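Local coordinates for protein DnaJ homolog subfamily C member 27-A (Xenopus laevis, PDB 6JMG) that binds GTP with magnesium as a Rab-type small GTPase carrying a DnaJ domain, probably hydrolyses it, and may regulate the MEK/ERK pathway, at residues 123-128 / 190-195; 17-22 / 177-182; 96-101 / 140-145. All blocks are in the same frame, centred on the assembly; numbering follows the deposited sequence.

Contact 1 of 3, residues 123-128 / 190-195; sequences NIDNIV and GKRPVS
R192 binds the 123-128 loop twice: its side chain through the carbonyl of D125, its backbone N through the side chain of N126. In the first bond, NE of R192 gives its hydrogen to the carbonyl O of D125 at 2.6 Å. The acceptor lies close to the guanidinium plane, at its edge, and the donor sits in the carbonyl plane on a lone pair, with an N-H...O angle of 161°. In the second, the backbone N of R192 donates to OD1 of N126 at 2.9 Å, coming from above the amide plane. The arginine chain runs extended through chi2, with CG anti to the backbone N (chi1 175°), then bends at chi3, which turns NE back onto the D125 carbonyl.

Charge adds a looser term. OD2 of D125 is 4.4 Å from NE of R192 but well out of the guanidinium plane, so no N-H points at it and the attraction is probably only electrostatic. Looser contacts fill in around these: CB of N126 rests 3.5 Å from the carbonyl O of G190, and its ND2 lies 4.1 Å from CD of K191. Replacing R192 with a leucine would probably leave the D125 carbonyl without this donor and its carboxylate without this arginine's positive charge.

NH1 of the guanidinium makes a weak hydrogen bond to the carbonyl O of G157. The contact ties the loop between helix 107-117 and strand 128-134 to the linker after helix 171-187; I127 packs on M114 of the first helix, P193 on L185 of the second.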
loop_
_atom_site.group_PDB
_atom_site.type_symbol
_atom_site.label_atom_id
_atom_site.label_comp_id
_atom_site.label_asym_id
_atom_site.label_seq_id
_atom_site.Cartn_x
_atom_site.Cartn_y
_atom_site.Cartn_z
ATOM N N ASN A 123 2.774 -4.665 -5.625
ATOM C CA ASN A 123 3.421 -3.599 -4.873
ATOM C C ASN A 123 2.316 -2.656 -4.414
ATOM O O ASN A 123 1.869 -1.794 -5.179
ATOM C CB ASN A 123 4.461 -2.872 -5.725
ATOM C CG ASN A 123 5.201 -1.796 -4.954
ATOM O OD1 ASN A 123 5.311 -1.857 -3.726
ATOM N ND2 ASN A 123 5.706 -0.797 -5.672
ATOM N N ILE A 124 1.901 -2.779 -3.154
ATOM C CA ILE A 124 0.817 -1.940 -2.660
ATOM C C ILE A 124 1.370 -0.534 -2.501
ATOM O O ILE A 124 0.661 0.380 -2.061
ATOM C CB ILE A 124 0.217 -2.449 -1.330
ATOM C CG1 ILE A 124 1.157 -2.178 -0.173
ATOM C CG2 ILE A 124 -0.154 -3.951 -1.377
ATOM C CD1 ILE A 124 0.494 -2.356 1.163
ATOM N N ASP A 125 2.636 -0.340 -2.878
ATOM C CA ASP A 125 3.229 0.983 -2.770
ATOM C C ASP A 125 2.789 1.899 -3.889
ATOM O O ASP A 125 2.943 3.114 -3.763
ATOM C CB ASP A 125 4.758 0.909 -2.762
ATOM C CG ASP A 125 5.347 1.148 -1.387
ATOM O OD1 ASP A 125 4.674 0.834 -0.380
ATOM O OD2 ASP A 125 6.485 1.658 -1.320
ATOM N N ASN A 126 2.239 1.350 -4.969
ATOM C CA ASN A 126 1.639 2.166 -6.011
ATOM C C ASN A 126 0.134 2.317 -5.825
ATOM O O ASN A 126 -0.579 2.673 -6.769
ATOM C CB ASN A 126 1.957 1.575 -7.382
ATOM C CG ASN A 126 3.431 1.562 -7.666
ATOM O OD1 ASN A 126 4.177 2.404 -7.158
ATOM N ND2 ASN A 126 3.869 0.609 -8.481
ATOM N N ILE A 127 -0.351 2.065 -4.619
ATOM C CA ILE A 127 -1.750 2.206 -4.274
ATOM C C ILE A 127 -1.857 3.236 -3.163
ATOM O O ILE A 127 -1.097 3.184 -2.191
ATOM C CB ILE A 127 -2.349 0.863 -3.837
ATOM C CG1 ILE A 127 -2.158 -0.157 -4.954
ATOM C CG2 ILE A 127 -3.825 1.040 -3.495
ATOM C CD1 ILE A 127 -2.563 -1.577 -4.575
ATOM N N VAL A 128 -2.807 4.153 -3.304
ATOM C CA VAL A 128 -3.099 5.136 -2.273
ATOM C C VAL A 128 -4.053 4.538 -1.247
ATOM O O VAL A 128 -5.132 4.038 -1.593
ATOM C CB VAL A 128 -3.696 6.394 -2.898
ATOM C CG1 VAL A 128 -4.189 7.327 -1.795
ATOM C CG2 VAL A 128 -2.670 7.060 -3.813
ATOM N N GLY A 190 0.775 5.844 -12.726
ATOM C CA GLY A 190 0.369 4.793 -11.830
ATOM C C GLY A 190 1.500 4.248 -10.999
ATOM O O GLY A 190 1.375 3.144 -10.460
ATOM N N LYS A 191 2.612 4.979 -10.906
ATOM C CA LYS A 191 3.726 4.664 -10.019
ATOM C C LYS A 191 3.752 5.690 -8.895
ATOM O O LYS A 191 3.410 6.860 -9.108
ATOM C CB LYS A 191 5.064 4.678 -10.775
ATOM C CG LYS A 191 5.031 3.987 -12.150
ATOM C CD LYS A 191 4.855 2.467 -12.034
ATOM C CE LYS A 191 3.863 1.944 -13.055
ATOM N NZ LYS A 191 3.583 0.489 -12.904
ATOM N N ARG A 192 4.142 5.257 -7.691
ATOM C CA ARG A 192 4.030 6.139 -6.534
ATOM C C ARG A 192 4.864 7.406 -6.775
ATOM O O ARG A 192 6.062 7.301 -7.054
ATOM C CB ARG A 192 4.498 5.466 -5.243
ATOM C CG ARG A 192 4.500 6.427 -4.030
ATOM C CD ARG A 192 4.860 5.742 -2.691
ATOM N NE ARG A 192 3.761 4.957 -2.120
ATOM C CZ ARG A 192 3.104 5.281 -1.007
ATOM N NH1 ARG A 192 3.435 6.379 -0.342
ATOM N NH2 ARG A 192 2.116 4.506 -0.558
ATOM N N PRO A 193 4.266 8.579 -6.661
ATOM C CA PRO A 193 5.038 9.803 -6.905
ATOM C C PRO A 193 6.141 9.917 -5.878
ATOM O O PRO A 193 5.961 9.556 -4.714
ATOM C CB PRO A 193 3.996 10.915 -6.752
ATOM C CG PRO A 193 2.985 10.343 -5.849
ATOM C CD PRO A 193 2.909 8.880 -6.199
ATOM N N VAL A 194 7.302 10.383 -6.329
ATOM C CA VAL A 194 8.413 10.629 -5.417
ATOM C C VAL A 194 8.126 11.964 -4.742
ATOM O O VAL A 194 7.850 12.970 -5.406
ATOM C CB VAL A 194 9.763 10.635 -6.155
ATOM C CG1 VAL A 194 10.055 9.263 -6.734
ATOM C CG2 VAL A 194 9.776 11.666 -7.274
ATOM N N SER A 195 8.151 11.971 -3.415
ATOM C CA SER A 195 7.753 13.150 -2.662
ATOM C C SER A 195 8.983 13.968 -2.296
ATOM O O SER A 195 10.010 13.415 -1.886
ATOM C CB SER A 195 6.964 12.759 -1.406
ATOM O OG SER A 195 7.445 11.556 -0.834
#

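Contact 2 of 3, residues 17-22 / 177-182; sequences IKVISM and AFYSAI
The F178 ring presents its edge to V19: CG1 of the valine sits near the ring plane, 3.8 Å from CE2, and CG2 is close behind at 3.9 Å from the same carbon. One face of this ring is taken by the helix itself, with CD1 of I182 standing 3.6 Å above the plane over the centre. The Y179 ring in turn has CD2 of F178 over one face, displaced toward the rim, while I17 and V19 approach it obliquely. F178 thus packs against both I182 and Y179 within the helix while its edge meets the strand.

I17 meets the helix nearer I182. Its CD1 lies 3.8 Å from CG2 of I182 and 4.0 Å from CE1 of Y179, so one methyl touches both the isoleucine branch and the tyrosine ring. It gets there with CG1 placed between the backbone N and the carbonyl carbon (chi1 72°) and an extended chi2. CG2 of V19 grazes the same tyrosine carbon, CE1, at 4.3 Å. All of the contact is apolar and buried, made by I17 and V19 from the strand and F178, Y179 and I182 from the helix.

The strand and helix segments run at 138° to each other, their axes 11.3 Å apart at closest approach. Here helix 171-187 lies on one side of the central sheet of the Ras-like fold: V19 also packs on V67 of strand 63-72 and I93 of strand 91-97, while F178 reaches I93, then V128 and A130 of strand 128-134.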
loop_
_atom_site.group_PDB
_atom_site.type_symbol
_atom_site.label_atom_id
_atom_site.label_comp_id
_atom_site.label_asym_id
_atom_site.label_seq_id
_atom_site.Cartn_x
_atom_site.Cartn_y
_atom_site.Cartn_z
ATOM N N ILE A 17 -10.723 5.460 -12.491
ATOM C CA ILE A 17 -10.004 4.829 -11.390
ATOM C C ILE A 17 -10.953 3.885 -10.671
ATOM O O ILE A 17 -12.172 3.934 -10.844
ATOM C CB ILE A 17 -9.412 5.849 -10.388
ATOM C CG1 ILE A 17 -10.520 6.496 -9.548
ATOM C CG2 ILE A 17 -8.641 6.944 -11.104
ATOM C CD1 ILE A 17 -9.992 7.442 -8.471
ATOM N N LYS A 18 -10.355 3.024 -9.857
ATOM C CA LYS A 18 -11.017 1.983 -9.088
ATOM C C LYS A 18 -10.661 2.147 -7.608
ATOM O O LYS A 18 -9.482 2.260 -7.259
ATOM C CB LYS A 18 -10.588 0.605 -9.599
ATOM C CG LYS A 18 -10.997 -0.545 -8.692
ATOM C CD LYS A 18 -10.427 -1.886 -9.174
ATOM C CE LYS A 18 -11.173 -3.047 -8.555
ATOM N NZ LYS A 18 -10.215 -3.981 -7.945
ATOM N N VAL A 19 -11.676 2.185 -6.748
ATOM C CA VAL A 19 -11.530 2.397 -5.310
ATOM C C VAL A 19 -12.219 1.244 -4.592
ATOM O O VAL A 19 -13.332 0.844 -4.968
ATOM C CB VAL A 19 -12.135 3.749 -4.872
ATOM C CG1 VAL A 19 -12.162 3.847 -3.378
ATOM C CG2 VAL A 19 -11.377 4.935 -5.500
ATOM N N ILE A 20 -11.563 0.667 -3.599
ATOM C CA ILE A 20 -12.204 -0.347 -2.781
ATOM C C ILE A 20 -12.157 0.072 -1.320
ATOM O O ILE A 20 -11.362 0.925 -0.912
ATOM C CB ILE A 20 -11.557 -1.723 -2.965
ATOM C CG1 ILE A 20 -10.149 -1.715 -2.409
ATOM C CG2 ILE A 20 -11.547 -2.120 -4.444
ATOM C CD1 ILE A 20 -9.573 -3.113 -2.355
ATOM N N SER A 21 -13.012 -0.563 -0.523
ATOM C CA SER A 21 -13.055 -0.366 0.922
ATOM C C SER A 21 -12.707 -1.663 1.639
ATOM O O SER A 21 -13.178 -2.738 1.259
ATOM C CB SER A 21 -14.449 0.079 1.356
ATOM O OG SER A 21 -15.373 -0.979 1.106
ATOM N N MET A 22 -11.930 -1.563 2.707
ATOM C CA MET A 22 -11.571 -2.741 3.478
ATOM C C MET A 22 -11.681 -2.401 4.962
ATOM O O MET A 22 -11.468 -1.254 5.374
ATOM C CB MET A 22 -10.145 -3.253 3.154
ATOM C CG MET A 22 -9.873 -3.605 1.696
ATOM S SD MET A 22 -8.186 -4.150 1.282
ATOM C CE MET A 22 -7.536 -4.486 2.891
ATOM N N ALA A 177 -7.997 14.621 0.195
ATOM C CA ALA A 177 -6.616 14.168 0.211
ATOM C C ALA A 177 -6.464 12.871 -0.568
ATOM O O ALA A 177 -5.467 12.673 -1.271
ATOM C CB ALA A 177 -6.146 13.993 1.645
ATOM N N PHE A 178 -7.456 11.987 -0.447
ATOM C CA PHE A 178 -7.451 10.692 -1.115
ATOM C C PHE A 178 -7.348 10.852 -2.626
ATOM O O PHE A 178 -6.473 10.259 -3.269
ATOM C CB PHE A 178 -8.737 9.966 -0.739
ATOM C CG PHE A 178 -8.864 8.541 -1.227
ATOM C CD1 PHE A 178 -7.963 7.560 -0.856
ATOM C CD2 PHE A 178 -9.977 8.171 -1.971
ATOM C CE1 PHE A 178 -8.153 6.240 -1.246
ATOM C CE2 PHE A 178 -10.164 6.861 -2.375
ATOM C CZ PHE A 178 -9.257 5.896 -2.009
ATOM N N TYR A 179 -8.249 11.647 -3.212
ATOM C CA TYR A 179 -8.291 11.762 -4.664
ATOM C C TYR A 179 -7.130 12.586 -5.190
ATOM O O TYR A 179 -6.695 12.377 -6.328
ATOM C CB TYR A 179 -9.631 12.342 -5.115
ATOM C CG TYR A 179 -10.791 11.378 -4.983
ATOM C CD1 TYR A 179 -10.703 10.095 -5.490
ATOM C CD2 TYR A 179 -11.970 11.746 -4.316
ATOM C CE1 TYR A 179 -11.765 9.203 -5.381
ATOM C CE2 TYR A 179 -13.044 10.859 -4.194
ATOM C CZ TYR A 179 -12.934 9.586 -4.736
ATOM O OH TYR A 179 -13.976 8.680 -4.635
ATOM N N SER A 180 -6.608 13.519 -4.391
ATOM C CA SER A 180 -5.441 14.248 -4.866
ATOM C C SER A 180 -4.217 13.347 -4.912
ATOM O O SER A 180 -3.462 13.376 -5.885
ATOM C CB SER A 180 -5.179 15.468 -3.998
ATOM O OG SER A 180 -6.379 16.185 -3.767
ATOM N N ALA A 181 -4.024 12.503 -3.906
ATOM C CA ALA A 181 -2.927 11.551 -3.989
ATOM C C ALA A 181 -3.117 10.610 -5.182
ATOM O O ALA A 181 -2.148 10.240 -5.853
ATOM C CB ALA A 181 -2.796 10.779 -2.670
ATOM N N ILE A 182 -4.363 10.242 -5.485
ATOM C CA ILE A 182 -4.602 9.323 -6.591
ATOM C C ILE A 182 -4.367 10.025 -7.927
ATOM O O ILE A 182 -3.822 9.432 -8.862
ATOM C CB ILE A 182 -6.014 8.715 -6.501
ATOM C CG1 ILE A 182 -6.122 7.775 -5.293
ATOM C CG2 ILE A 182 -6.337 7.919 -7.752
ATOM C CD1 ILE A 182 -7.552 7.261 -5.016
#

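Contact 3 of 3, residues 96-101 / 140-145; sequences YDVGHK and KHRSVD
The carbonyl O of V98 takes two consecutive backbone N-H groups of the facing loop, a forked bond that is the striking feature here. The N of S143 donates at 2.7 Å, nearly in line with the carbonyl bond, and the N of V144 at 3.2 Å from within the carbonyl plane, on a lone pair. Two donors on one oxygen hold the loop by its backbone.

Side chains close in around that point. R142 lays its guanidinium across V98, whose CB sits over one face; CG2 of the valine is 3.7 Å from NE. Beyond the contact, NH2 of R142 forms a salt bridge with E162. V144 turns CG1 to the Y96 ring, 3.9 Å from CE2 and oblique to it, while its CG2 lies 4.0 Å from CA of K101. CB of K101 meets CB of S143, and its CE passes the S143 carbonyl O.

Within 96-101, D97 braces the turn. OD2 accepts from the N of G99 at 2.7 Å, an Asx turn, and OD1, lying almost exactly in the imidazole plane, accepts from ND1 of H100, which comes from above the carboxylate plane. With CG anti to the backbone N (chi1 178°), the carboxylate can meet both partners in the type I turn from D97 to H100. A CB at G99 would be crowded by that same OD2.

The arrangement brings the end of strand 91-97 against the loop following the N-K-x-D sequence N134 to D137, which in small GTPases recognises the guanine and probably does so here, beside the nucleotide pocket.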
loop_
_atom_site.group_PDB
_atom_site.type_symbol
_atom_site.label_atom_id
_atom_site.label_comp_id
_atom_site.label_asym_id
_atom_site.label_seq_id
_atom_site.Cartn_x
_atom_site.Cartn_y
_atom_site.Cartn_z
ATOM N N TYR A 96 -11.403 1.526 10.407
ATOM C CA TYR A 96 -11.678 0.877 11.683
ATOM C C TYR A 96 -12.485 1.811 12.575
ATOM O O TYR A 96 -12.729 2.981 12.247
ATOM C CB TYR A 96 -10.409 0.456 12.414
ATOM C CG TYR A 96 -9.504 1.575 12.827
ATOM C CD1 TYR A 96 -8.667 2.205 11.905
ATOM C CD2 TYR A 96 -9.433 1.973 14.156
ATOM C CE1 TYR A 96 -7.799 3.230 12.302
ATOM C CE2 TYR A 96 -8.576 2.982 14.564
ATOM C CZ TYR A 96 -7.763 3.612 13.643
ATOM O OH TYR A 96 -6.917 4.624 14.067
ATOM N N ASP A 97 -12.904 1.261 13.713
ATOM C CA ASP A 97 -13.740 1.938 14.698
ATOM C C ASP A 97 -12.889 2.198 15.938
ATOM O O ASP A 97 -12.440 1.253 16.596
ATOM C CB ASP A 97 -14.967 1.070 15.000
ATOM C CG ASP A 97 -15.901 1.655 16.061
ATOM O OD1 ASP A 97 -17.003 1.082 16.220
ATOM O OD2 ASP A 97 -15.553 2.646 16.746
ATOM N N VAL A 98 -12.687 3.475 16.270
ATOM C CA VAL A 98 -11.864 3.823 17.423
ATOM C C VAL A 98 -12.444 3.276 18.716
ATOM O O VAL A 98 -11.746 3.223 19.735
ATOM C CB VAL A 98 -11.680 5.350 17.532
ATOM C CG1 VAL A 98 -10.960 5.888 16.304
ATOM C CG2 VAL A 98 -13.042 6.050 17.745
ATOM N N GLY A 99 -13.710 2.871 18.701
ATOM C CA GLY A 99 -14.375 2.340 19.868
ATOM C C GLY A 99 -14.210 0.860 20.111
ATOM O O GLY A 99 -14.693 0.367 21.134
ATOM N N HIS A 100 -13.548 0.134 19.207
ATOM C CA HIS A 100 -13.463 -1.327 19.267
ATOM C C HIS A 100 -12.076 -1.720 18.765
ATOM O O HIS A 100 -11.825 -1.742 17.555
ATOM C CB HIS A 100 -14.584 -1.953 18.434
ATOM C CG HIS A 100 -15.954 -1.822 19.042
ATOM N ND1 HIS A 100 -16.908 -0.953 18.555
ATOM C CD2 HIS A 100 -16.543 -2.483 20.068
ATOM C CE1 HIS A 100 -18.016 -1.069 19.266
ATOM N NE2 HIS A 100 -17.821 -1.993 20.189
ATOM N N LYS A 101 -11.171 -2.039 19.689
ATOM C CA LYS A 101 -9.782 -2.104 19.272
ATOM C C LYS A 101 -9.491 -3.348 18.418
ATOM O O LYS A 101 -8.577 -3.322 17.582
ATOM C CB LYS A 101 -8.889 -1.830 20.507
ATOM C CG LYS A 101 -7.486 -2.437 20.559
ATOM C CD LYS A 101 -6.439 -1.671 21.494
ATOM C CE LYS A 101 -6.704 -1.475 23.020
ATOM N NZ LYS A 101 -6.028 -2.416 23.898
ATOM N N LYS A 140 -19.093 6.586 23.388
ATOM C CA LYS A 140 -18.508 5.367 23.940
ATOM C C LYS A 140 -16.996 5.485 24.091
ATOM O O LYS A 140 -16.328 6.207 23.346
ATOM C CB LYS A 140 -18.857 4.170 23.038
ATOM C CG LYS A 140 -18.658 2.754 23.644
ATOM C CD LYS A 140 -17.228 2.183 23.467
ATOM C CE LYS A 140 -17.091 0.747 24.018
ATOM N NZ LYS A 140 -15.843 0.557 24.830
ATOM N N HIS A 141 -16.490 4.815 25.124
ATOM C CA HIS A 141 -15.080 4.681 25.459
ATOM C C HIS A 141 -14.225 4.489 24.210
ATOM O O HIS A 141 -14.433 3.546 23.436
ATOM C CB HIS A 141 -14.948 3.485 26.409
ATOM C CG HIS A 141 -13.544 3.043 26.686
ATOM N ND1 HIS A 141 -12.476 3.912 26.780
ATOM C CD2 HIS A 141 -13.038 1.803 26.893
ATOM C CE1 HIS A 141 -11.375 3.224 27.029
ATOM N NE2 HIS A 141 -11.689 1.943 27.101
ATOM N N ARG A 142 -13.271 5.390 23.994
ATOM C CA ARG A 142 -12.400 5.293 22.830
ATOM C C ARG A 142 -11.198 4.419 23.152
ATOM O O ARG A 142 -10.486 4.681 24.122
ATOM C CB ARG A 142 -11.928 6.673 22.383
ATOM C CG ARG A 142 -11.316 6.667 21.005
ATOM C CD ARG A 142 -10.654 7.979 20.747
ATOM N NE ARG A 142 -10.800 8.476 19.384
ATOM C CZ ARG A 142 -9.795 8.881 18.613
ATOM N NH1 ARG A 142 -8.547 8.839 19.050
ATOM N NH2 ARG A 142 -10.048 9.353 17.403
ATOM N N SER A 143 -10.959 3.396 22.326
ATOM C CA SER A 143 -9.960 2.376 22.630
ATOM C C SER A 143 -8.713 2.450 21.757
ATOM O O SER A 143 -7.737 1.762 22.048
ATOM C CB SER A 143 -10.569 0.973 22.471
ATOM O OG SER A 143 -11.833 0.891 23.112
ATOM N N VAL A 144 -8.716 3.256 20.704
ATOM C CA VAL A 144 -7.557 3.470 19.850
ATOM C C VAL A 144 -7.325 4.969 19.782
ATOM O O VAL A 144 -8.252 5.727 19.475
ATOM C CB VAL A 144 -7.762 2.883 18.438
ATOM C CG1 VAL A 144 -6.414 2.666 17.747
ATOM C CG2 VAL A 144 -8.585 1.582 18.504
ATOM N N ASP A 145 -6.118 5.403 20.117
ATOM C CA ASP A 145 -5.825 6.830 20.142
ATOM C C ASP A 145 -5.166 7.267 18.845
ATOM O O ASP A 145 -4.695 6.454 18.044
ATOM C CB ASP A 145 -4.951 7.208 21.343
ATOM C CG ASP A 145 -3.684 6.393 21.433
ATOM O OD1 ASP A 145 -3.700 5.200 21.028
ATOM O OD2 ASP A 145 -2.680 6.960 21.925
#

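How the contacts relate
Contact 2 is the core contact, wholly buried and apolar; contact 1 lies at the surface and contact 3 is partly buried. Contacts 1 and 2 touch each other: CB of V128, entering strand 128-134, packs 3.7 Å from CG1 of I182. Contacts 2 and 3 do not touch but share one sheet, since strands 15-22 and 91-97 are neighbours in it. Contacts 1 and 3, centres about 29 Å apart, both use a backbone carbonyl as acceptor; contact 1 joins two loops and mixes main chain and side chain on both sides of its bonds, while contact 3, the one nearest the GTP, joins a strand end to a loop with both bonds main chain to main chain.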